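Local coordinates for protein fuculose-1-phosphate aldolase (Thermus thermophilus, PDB 2FLF) that is a class II aldolase of the AraD-like family, which also includes the adducin N-terminal domain, and assembles as four copies, at residues G20-T25 with V87-R92; V118-P123 with L147-G152. All blocks are in the same frame, centred on the assembly; numbering follows the deposited sequence.

Interaction 1 (20-25 with 87-92) and interaction 2 (118-123 with 147-152) both reach the same mixed sheet, with centres about 14 Å apart. Interaction 1 joins the loop after helix 2-18 to the end of strand 85-89, about 9 Å from the centre of the chain; interaction 2 pairs strands 118-121 and 145-148 at about 12 Å. They touch where the end of strand 85-89 and the residue after it meet the turn that leads from strand 145-148 into strand 153-157: His90 CD2 packs 3.6 Å from Gly152 CA, and His88 CE1 lies 4.2 Å from the same Gly152 CA. Strand 153-157 separates the two strands in the sheet. Both interactions also meet the second subunit.

Interaction 1 (G20-T25 with V87-R92); sequences GLISAT and VHAHPR
Leu21 and His90 join in a backbone-bonded, partly apolar contact that fastens the loop after helix 2-18 to the end of strand 85-89, just before helix 92-98. Gly20 follows helix 2-18 and closes it in a Schellman motif, its positive phi suiting a residue without a side chain. The loop then offers two successive carbonyls. Leu21 O accepts a hydrogen bond from His90 N at 2.7 Å. Gly20 O is met by the guanidinium edge of Arg92: NH2 lies 3.0 Å from this oxygen, on a lone pair in the carbonyl plane, with an N-H...O angle of 161°. The long arginine reaches back because CG lies between its backbone N and carbonyl carbon and the chain bends at chi3 (59°).

Beside these bonds, compact apolar groups fill the joint. The small Ala89 fits next to the loop, its CB 3.6 Å from the CG2 branch of Ile22. Leu21 sends CD2 to Pro91 CB, 3.7 Å away, the two side chains crossing at about a right angle. Pro91, at the N-cap position before helix 92-98, cannot cap with its ring but gives Leu21 a rigid apolar surface. Helix 162-192 touches both through Glu177.

Arg92 NH2 also forms a salt bridge with Glu178 of the second subunit. The same guanidinium nitrogen thus ties the carbonyl of Gly20, just past the helix end, to the subunit interface, and the carboxylate probably helps to hold the arginine's charge there.

Interaction 2 (V118-P123 with L147-G152); sequences VPVLAP and LLRGHG
Leu147 lies beside Val118 and Val120 where strands 118-121 and 145-148 run parallel. Its N-H bonds to Pro119 O (2.9 Å, 171°) and its O accepts Leu121 N; Arg149 N then bonds to Leu121 O. In Leu147, chi1 (-74°) sets CG anti to the carbonyl carbon and an extended second torsion carries CD1 to Val118 CG1, 3.7 Å away, while CB meets Val120 CG2 at 3.9 Å. These branched side chains form one face, touched by helix 92-98 and Leu104.

Leu121 and Leu148 occupy the reverse face, against helix 130-142. Leu148 holds CG anti to its backbone N (chi1 -178°), and the second torsion brings CD1 to the neighbouring strand, 3.5 Å from Leu121 O and near Leu121 CB.

Arg149 lays its CB 3.9 Å from Val120 CG1; beyond the bend at chi3, NE and NH1 make weak hydrogen bonds to Ser98 O and Leu101 O. It is the second residue of a type II turn from Leu148 to His151; Gly150, the third, takes the positive phi that glycine accepts readily, and its backbone is hydrogen-bonded to the second subunit.

Two adjacent parallel strands joined through helix 130-142, which packs on their leucines, make a beta-alpha-beta crossover in a sheet with helices on both faces.

Interaction 1 (G20-T25 with V87-R92)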
ATOM      1  N   GLY B  20      -4.650  -1.859  -7.457  1.00 17.91           N
ATOM      2  CA  GLY B  20      -5.268  -3.001  -6.806  1.00 18.00           C
ATOM      3  C   GLY B  20      -6.735  -3.287  -7.138  1.00 19.95           C
ATOM      4  O   GLY B  20      -7.332  -4.186  -6.556  1.00 20.99           O
ATOM      5  N   LEU B  21      -7.289  -2.549  -8.094  1.00 11.18           N
ATOM      6  CA  LEU B  21      -8.691  -2.649  -8.495  1.00 19.50           C
ATOM      7  C   LEU B  21      -9.158  -3.840  -9.321  1.00 16.48           C
ATOM      8  O   LEU B  21     -10.355  -4.032  -9.489  1.00 24.53           O
ATOM      9  CB  LEU B  21      -9.090  -1.345  -9.191  1.00 22.04           C
ATOM     10  CG  LEU B  21      -8.903  -0.137  -8.259  1.00 11.16           C
ATOM     11  CD1 LEU B  21      -9.049   1.159  -9.016  1.00 28.33           C
ATOM     12  CD2 LEU B  21      -9.957  -0.202  -7.152  1.00 15.32           C
ATOM     13  N   ILE B  22      -8.213  -4.614  -9.848  1.00 21.61           N
ATOM     14  CA  ILE B  22      -8.490  -5.829 -10.631  1.00 20.19           C
ATOM     15  C   ILE B  22      -7.243  -6.702 -10.518  1.00 24.87           C
ATOM     16  O   ILE B  22      -6.130  -6.199 -10.365  1.00 32.24           O
ATOM     17  CB  ILE B  22      -8.683  -5.570 -12.180  1.00 16.46           C
ATOM     18  CG1 ILE B  22      -7.334  -5.175 -12.810  1.00 18.70           C
ATOM     19  CG2 ILE B  22      -9.742  -4.475 -12.458  1.00 12.39           C
ATOM     20  CD1 ILE B  22      -7.420  -4.571 -14.189  1.00 14.56           C
ATOM     21  N   SER B  23      -7.429  -8.012 -10.591  1.00 33.90           N
ATOM     22  CA  SER B  23      -6.298  -8.928 -10.587  1.00 28.23           C
ATOM     23  C   SER B  23      -5.772  -8.813 -12.015  1.00 31.49           C
ATOM     24  O   SER B  23      -6.391  -8.156 -12.859  1.00 34.54           O
ATOM     25  CB  SER B  23      -6.777 -10.333 -10.355  1.00 23.59           C
ATOM     26  OG  SER B  23      -7.655 -10.693 -11.401  1.00 44.15           O
ATOM     27  N   ALA B  24      -4.648  -9.451 -12.298  1.00 36.02           N
ATOM     28  CA  ALA B  24      -4.054  -9.396 -13.633  1.00 36.71           C
ATOM     29  C   ALA B  24      -4.983  -9.785 -14.803  1.00 32.32           C
ATOM     30  O   ALA B  24      -4.916  -9.204 -15.876  1.00 35.43           O
ATOM     31  CB  ALA B  24      -2.806 -10.262 -13.658  1.00 24.74           C
ATOM     32  N   THR B  25      -5.862 -10.748 -14.593  1.00 27.44           N
ATOM     33  CA  THR B  25      -6.752 -11.194 -15.657  1.00 37.47           C
ATOM     34  C   THR B  25      -8.216 -10.742 -15.629  1.00 37.18           C
ATOM     35  O   THR B  25      -8.906 -10.831 -16.646  1.00 42.25           O
ATOM     36  CB  THR B  25      -6.798 -12.714 -15.690  1.00 42.55           C
ATOM     37  OG1 THR B  25      -7.209 -13.185 -14.398  1.00 46.04           O
ATOM     38  CG2 THR B  25      -5.447 -13.282 -16.038  1.00 22.45           C
ATOM     39  N   VAL B  87     -16.229   0.834 -17.487  1.00 21.32           N
ATOM     40  CA  VAL B  87     -15.144   0.170 -16.800  1.00 19.37           C
ATOM     41  C   VAL B  87     -15.713  -0.695 -15.707  1.00 25.29           C
ATOM     42  O   VAL B  87     -16.486  -0.224 -14.871  1.00 40.22           O
ATOM     43  CB  VAL B  87     -14.160   1.176 -16.153  1.00 30.39           C
ATOM     44  CG1 VAL B  87     -13.017   0.430 -15.508  1.00 41.83           C
ATOM     45  CG2 VAL B  87     -13.609   2.117 -17.171  1.00 17.84           C
ATOM     46  N   HIS B  88     -15.317  -1.959 -15.705  1.00 24.79           N
ATOM     47  CA  HIS B  88     -15.785  -2.906 -14.719  1.00 26.22           C
ATOM     48  C   HIS B  88     -14.658  -3.450 -13.852  1.00 20.28           C
ATOM     49  O   HIS B  88     -13.869  -4.234 -14.308  1.00 36.06           O
ATOM     50  CB  HIS B  88     -16.487  -4.054 -15.432  1.00 29.72           C
ATOM     51  CG  HIS B  88     -16.889  -5.161 -14.515  1.00 32.79           C
ATOM     52  ND1 HIS B  88     -17.531  -4.935 -13.318  1.00 36.73           N
ATOM     53  CD2 HIS B  88     -16.731  -6.499 -14.610  1.00 35.69           C
ATOM     54  CE1 HIS B  88     -17.749  -6.086 -12.713  1.00 30.27           C
ATOM     55  NE2 HIS B  88     -17.274  -7.051 -13.477  1.00 38.89           N
ATOM     56  N   ALA B  89     -14.594  -3.061 -12.592  1.00 24.61           N
ATOM     57  CA  ALA B  89     -13.512  -3.542 -11.736  1.00 22.67           C
ATOM     58  C   ALA B  89     -13.964  -4.122 -10.419  1.00 26.82           C
ATOM     59  O   ALA B  89     -15.150  -4.264 -10.140  1.00 20.74           O
ATOM     60  CB  ALA B  89     -12.509  -2.426 -11.465  1.00 15.30           C
ATOM     61  N   HIS B  90     -12.991  -4.453  -9.591  1.00 24.45           N
ATOM     62  CA  HIS B  90     -13.312  -5.036  -8.313  1.00 18.16           C
ATOM     63  C   HIS B  90     -12.658  -4.335  -7.129  1.00 11.90           C
ATOM     64  O   HIS B  90     -11.720  -4.846  -6.531  1.00 21.29           O
ATOM     65  CB  HIS B  90     -12.965  -6.522  -8.352  1.00  7.62           C
ATOM     66  CG  HIS B  90     -13.716  -7.272  -9.407  1.00 35.46           C
ATOM     67  ND1 HIS B  90     -13.295  -7.342 -10.718  1.00 24.31           N
ATOM     68  CD2 HIS B  90     -14.921  -7.892  -9.368  1.00 37.25           C
ATOM     69  CE1 HIS B  90     -14.208  -7.966 -11.441  1.00 33.57           C
ATOM     70  NE2 HIS B  90     -15.205  -8.308 -10.646  1.00 33.18           N
ATOM     71  N   PRO B  91     -13.130  -3.130  -6.808  1.00 16.52           N
ATOM     72  CA  PRO B  91     -12.607  -2.342  -5.680  1.00 32.09           C
ATOM     73  C   PRO B  91     -12.982  -3.087  -4.399  1.00 22.09           C
ATOM     74  O   PRO B  91     -14.142  -3.151  -4.025  1.00 29.36           O
ATOM     75  CB  PRO B  91     -13.314  -0.989  -5.843  1.00 27.96           C
ATOM     76  CG  PRO B  91     -14.568  -1.323  -6.634  1.00 33.90           C
ATOM     77  CD  PRO B  91     -14.054  -2.326  -7.628  1.00 22.74           C
ATOM     78  N   ARG B  92     -11.977  -3.656  -3.754  1.00 16.50           N
ATOM     79  CA  ARG B  92     -12.174  -4.465  -2.580  1.00 22.77           C
ATOM     80  C   ARG B  92     -12.993  -3.834  -1.455  1.00 29.74           C
ATOM     81  O   ARG B  92     -13.950  -4.431  -0.970  1.00 28.77           O
ATOM     82  CB  ARG B  92     -10.814  -4.962  -2.070  1.00 22.68           C
ATOM     83  CG  ARG B  92      -9.992  -4.003  -1.202  1.00  6.22           C
ATOM     84  CD  ARG B  92      -8.550  -4.530  -1.115  1.00 23.25           C
ATOM     85  NE  ARG B  92      -7.933  -4.643  -2.440  1.00 20.62           N
ATOM     86  CZ  ARG B  92      -6.880  -5.395  -2.712  1.00 19.72           C
ATOM     87  NH1 ARG B  92      -6.313  -6.114  -1.749  1.00 19.08           N
ATOM     88  NH2 ARG B  92      -6.391  -5.428  -3.944  1.00 17.07           N
TER

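Interaction 2 (V118-P123 with L147-G152)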
ATOM      1  N   VAL B 118     -24.444   5.645  -5.061  1.00 37.46           N
ATOM      2  CA  VAL B 118     -24.017   4.392  -5.674  1.00 38.44           C
ATOM      3  C   VAL B 118     -24.886   3.206  -5.336  1.00 38.27           C
ATOM      4  O   VAL B 118     -24.708   2.552  -4.309  1.00 46.31           O
ATOM      5  CB  VAL B 118     -22.558   4.059  -5.293  1.00 27.95           C
ATOM      6  CG1 VAL B 118     -22.133   2.757  -5.950  1.00 38.48           C
ATOM      7  CG2 VAL B 118     -21.646   5.203  -5.718  1.00 20.33           C
ATOM      8  N   PRO B 119     -25.824   2.887  -6.224  1.00 27.82           N
ATOM      9  CA  PRO B 119     -26.737   1.769  -6.022  1.00 26.99           C
ATOM     10  C   PRO B 119     -26.041   0.418  -5.984  1.00 34.91           C
ATOM     11  O   PRO B 119     -24.935   0.249  -6.500  1.00 42.34           O
ATOM     12  CB  PRO B 119     -27.695   1.898  -7.210  1.00 23.80           C
ATOM     13  CG  PRO B 119     -26.825   2.418  -8.264  1.00 35.71           C
ATOM     14  CD  PRO B 119     -26.006   3.478  -7.556  1.00 30.70           C
ATOM     15  N   VAL B 120     -26.701  -0.551  -5.377  1.00 30.98           N
ATOM     16  CA  VAL B 120     -26.146  -1.885  -5.322  1.00 33.49           C
ATOM     17  C   VAL B 120     -27.139  -2.921  -5.814  1.00 37.86           C
ATOM     18  O   VAL B 120     -28.027  -3.348  -5.080  1.00 31.49           O
ATOM     19  CB  VAL B 120     -25.737  -2.248  -3.925  1.00 30.36           C
ATOM     20  CG1 VAL B 120     -25.029  -3.607  -3.937  1.00 17.75           C
ATOM     21  CG2 VAL B 120     -24.882  -1.139  -3.374  1.00 18.16           C
ATOM     22  N   LEU B 121     -26.982  -3.322  -7.065  1.00 44.57           N
ATOM     23  CA  LEU B 121     -27.860  -4.314  -7.651  1.00 44.94           C
ATOM     24  C   LEU B 121     -27.595  -5.632  -6.942  1.00 45.02           C
ATOM     25  O   LEU B 121     -26.481  -5.878  -6.502  1.00 40.67           O
ATOM     26  CB  LEU B 121     -27.558  -4.429  -9.139  1.00 34.97           C
ATOM     27  CG  LEU B 121     -27.298  -3.057  -9.769  1.00 41.41           C
ATOM     28  CD1 LEU B 121     -26.777  -3.247 -11.165  1.00 37.50           C
ATOM     29  CD2 LEU B 121     -28.559  -2.201  -9.772  1.00 38.17           C
ATOM     30  N   ALA B 122     -28.624  -6.464  -6.795  1.00 57.16           N
ATOM     31  CA  ALA B 122     -28.450  -7.765  -6.137  1.00 68.47           C
ATOM     32  C   ALA B 122     -28.713  -8.912  -7.121  1.00 71.47           C
ATOM     33  O   ALA B 122     -29.668  -8.868  -7.901  1.00 69.15           O
ATOM     34  CB  ALA B 122     -29.379  -7.883  -4.928  1.00 56.25           C
ATOM     35  N   PRO B 123     -27.857  -9.947  -7.104  1.00 78.14           N
ATOM     36  CA  PRO B 123     -28.027 -11.090  -8.010  1.00 84.55           C
ATOM     37  C   PRO B 123     -29.485 -11.596  -8.116  1.00 90.35           C
ATOM     38  O   PRO B 123     -30.144 -11.360  -9.139  1.00 93.64           O
ATOM     39  CB  PRO B 123     -27.045 -12.128  -7.445  1.00 84.52           C
ATOM     40  CG  PRO B 123     -26.813 -11.682  -6.010  1.00 75.95           C
ATOM     41  CD  PRO B 123     -26.763 -10.191  -6.150  1.00 77.75           C
ATOM     42  N   LEU B 147     -22.618  -0.775  -7.872  1.00 39.70           N
ATOM     43  CA  LEU B 147     -22.025  -1.946  -7.264  1.00 36.79           C
ATOM     44  C   LEU B 147     -22.937  -3.146  -7.523  1.00 44.10           C
ATOM     45  O   LEU B 147     -24.159  -3.005  -7.567  1.00 50.82           O
ATOM     46  CB  LEU B 147     -21.863  -1.707  -5.755  1.00 35.03           C
ATOM     47  CG  LEU B 147     -20.735  -0.751  -5.334  1.00 35.98           C
ATOM     48  CD1 LEU B 147     -21.008  -0.171  -3.974  1.00 39.09           C
ATOM     49  CD2 LEU B 147     -19.408  -1.495  -5.335  1.00 26.05           C
ATOM     50  N   LEU B 148     -22.330  -4.308  -7.756  1.00 46.60           N
ATOM     51  CA  LEU B 148     -23.060  -5.550  -7.967  1.00 39.16           C
ATOM     52  C   LEU B 148     -22.582  -6.424  -6.823  1.00 47.96           C
ATOM     53  O   LEU B 148     -21.503  -7.019  -6.883  1.00 42.94           O
ATOM     54  CB  LEU B 148     -22.717  -6.201  -9.306  1.00 41.36           C
ATOM     55  CG  LEU B 148     -23.487  -7.491  -9.637  1.00 47.78           C
ATOM     56  CD1 LEU B 148     -24.935  -7.346  -9.241  1.00 42.81           C
ATOM     57  CD2 LEU B 148     -23.397  -7.792 -11.131  1.00 45.35           C
ATOM     58  N   ARG B 149     -23.398  -6.458  -5.771  1.00 49.25           N
ATOM     59  CA  ARG B 149     -23.104  -7.195  -4.558  1.00 45.74           C
ATOM     60  C   ARG B 149     -22.336  -8.480  -4.786  1.00 45.59           C
ATOM     61  O   ARG B 149     -22.792  -9.375  -5.507  1.00 44.54           O
ATOM     62  CB  ARG B 149     -24.395  -7.481  -3.784  1.00 32.17           C
ATOM     63  CG  ARG B 149     -24.132  -8.195  -2.477  1.00 47.76           C
ATOM     64  CD  ARG B 149     -25.394  -8.370  -1.699  1.00 51.05           C
ATOM     65  NE  ARG B 149     -26.020  -7.082  -1.471  1.00 63.58           N
ATOM     66  CZ  ARG B 149     -27.172  -6.915  -0.840  1.00 69.43           C
ATOM     67  NH1 ARG B 149     -27.665  -5.691  -0.681  1.00 65.83           N
ATOM     68  NH2 ARG B 149     -27.831  -7.969  -0.373  1.00 67.30           N
ATOM     69  N   GLY B 150     -21.160  -8.557  -4.167  1.00 47.78           N
ATOM     70  CA  GLY B 150     -20.331  -9.740  -4.299  1.00 45.72           C
ATOM     71  C   GLY B 150     -19.433  -9.637  -5.503  1.00 41.21           C
ATOM     72  O   GLY B 150     -18.256  -9.980  -5.436  1.00 38.50           O
ATOM     73  N   HIS B 151     -19.993  -9.170  -6.611  1.00 36.62           N
ATOM     74  CA  HIS B 151     -19.213  -9.000  -7.824  1.00 55.16           C
ATOM     75  C   HIS B 151     -18.319  -7.775  -7.695  1.00 54.09           C
ATOM     76  O   HIS B 151     -17.552  -7.658  -6.743  1.00 54.85           O
ATOM     77  CB  HIS B 151     -20.135  -8.874  -9.030  1.00 61.77           C
ATOM     78  CG  HIS B 151     -20.854 -10.145  -9.355  1.00 85.76           C
ATOM     79  ND1 HIS B 151     -21.708 -10.270 -10.432  1.00 85.39           N
ATOM     80  CD2 HIS B 151     -20.828 -11.359  -8.752  1.00 83.02           C
ATOM     81  CE1 HIS B 151     -22.174 -11.506 -10.479  1.00 84.59           C
ATOM     82  NE2 HIS B 151     -21.654 -12.187  -9.471  1.00 83.87           N
ATOM     83  N   GLY B 152     -18.407  -6.860  -8.647  1.00 52.10           N
ATOM     84  CA  GLY B 152     -17.578  -5.678  -8.561  1.00 38.23           C
ATOM     85  C   GLY B 152     -18.349  -4.379  -8.650  1.00 38.49           C
ATOM     86  O   GLY B 152     -19.380  -4.203  -8.000  1.00 47.95           O
TER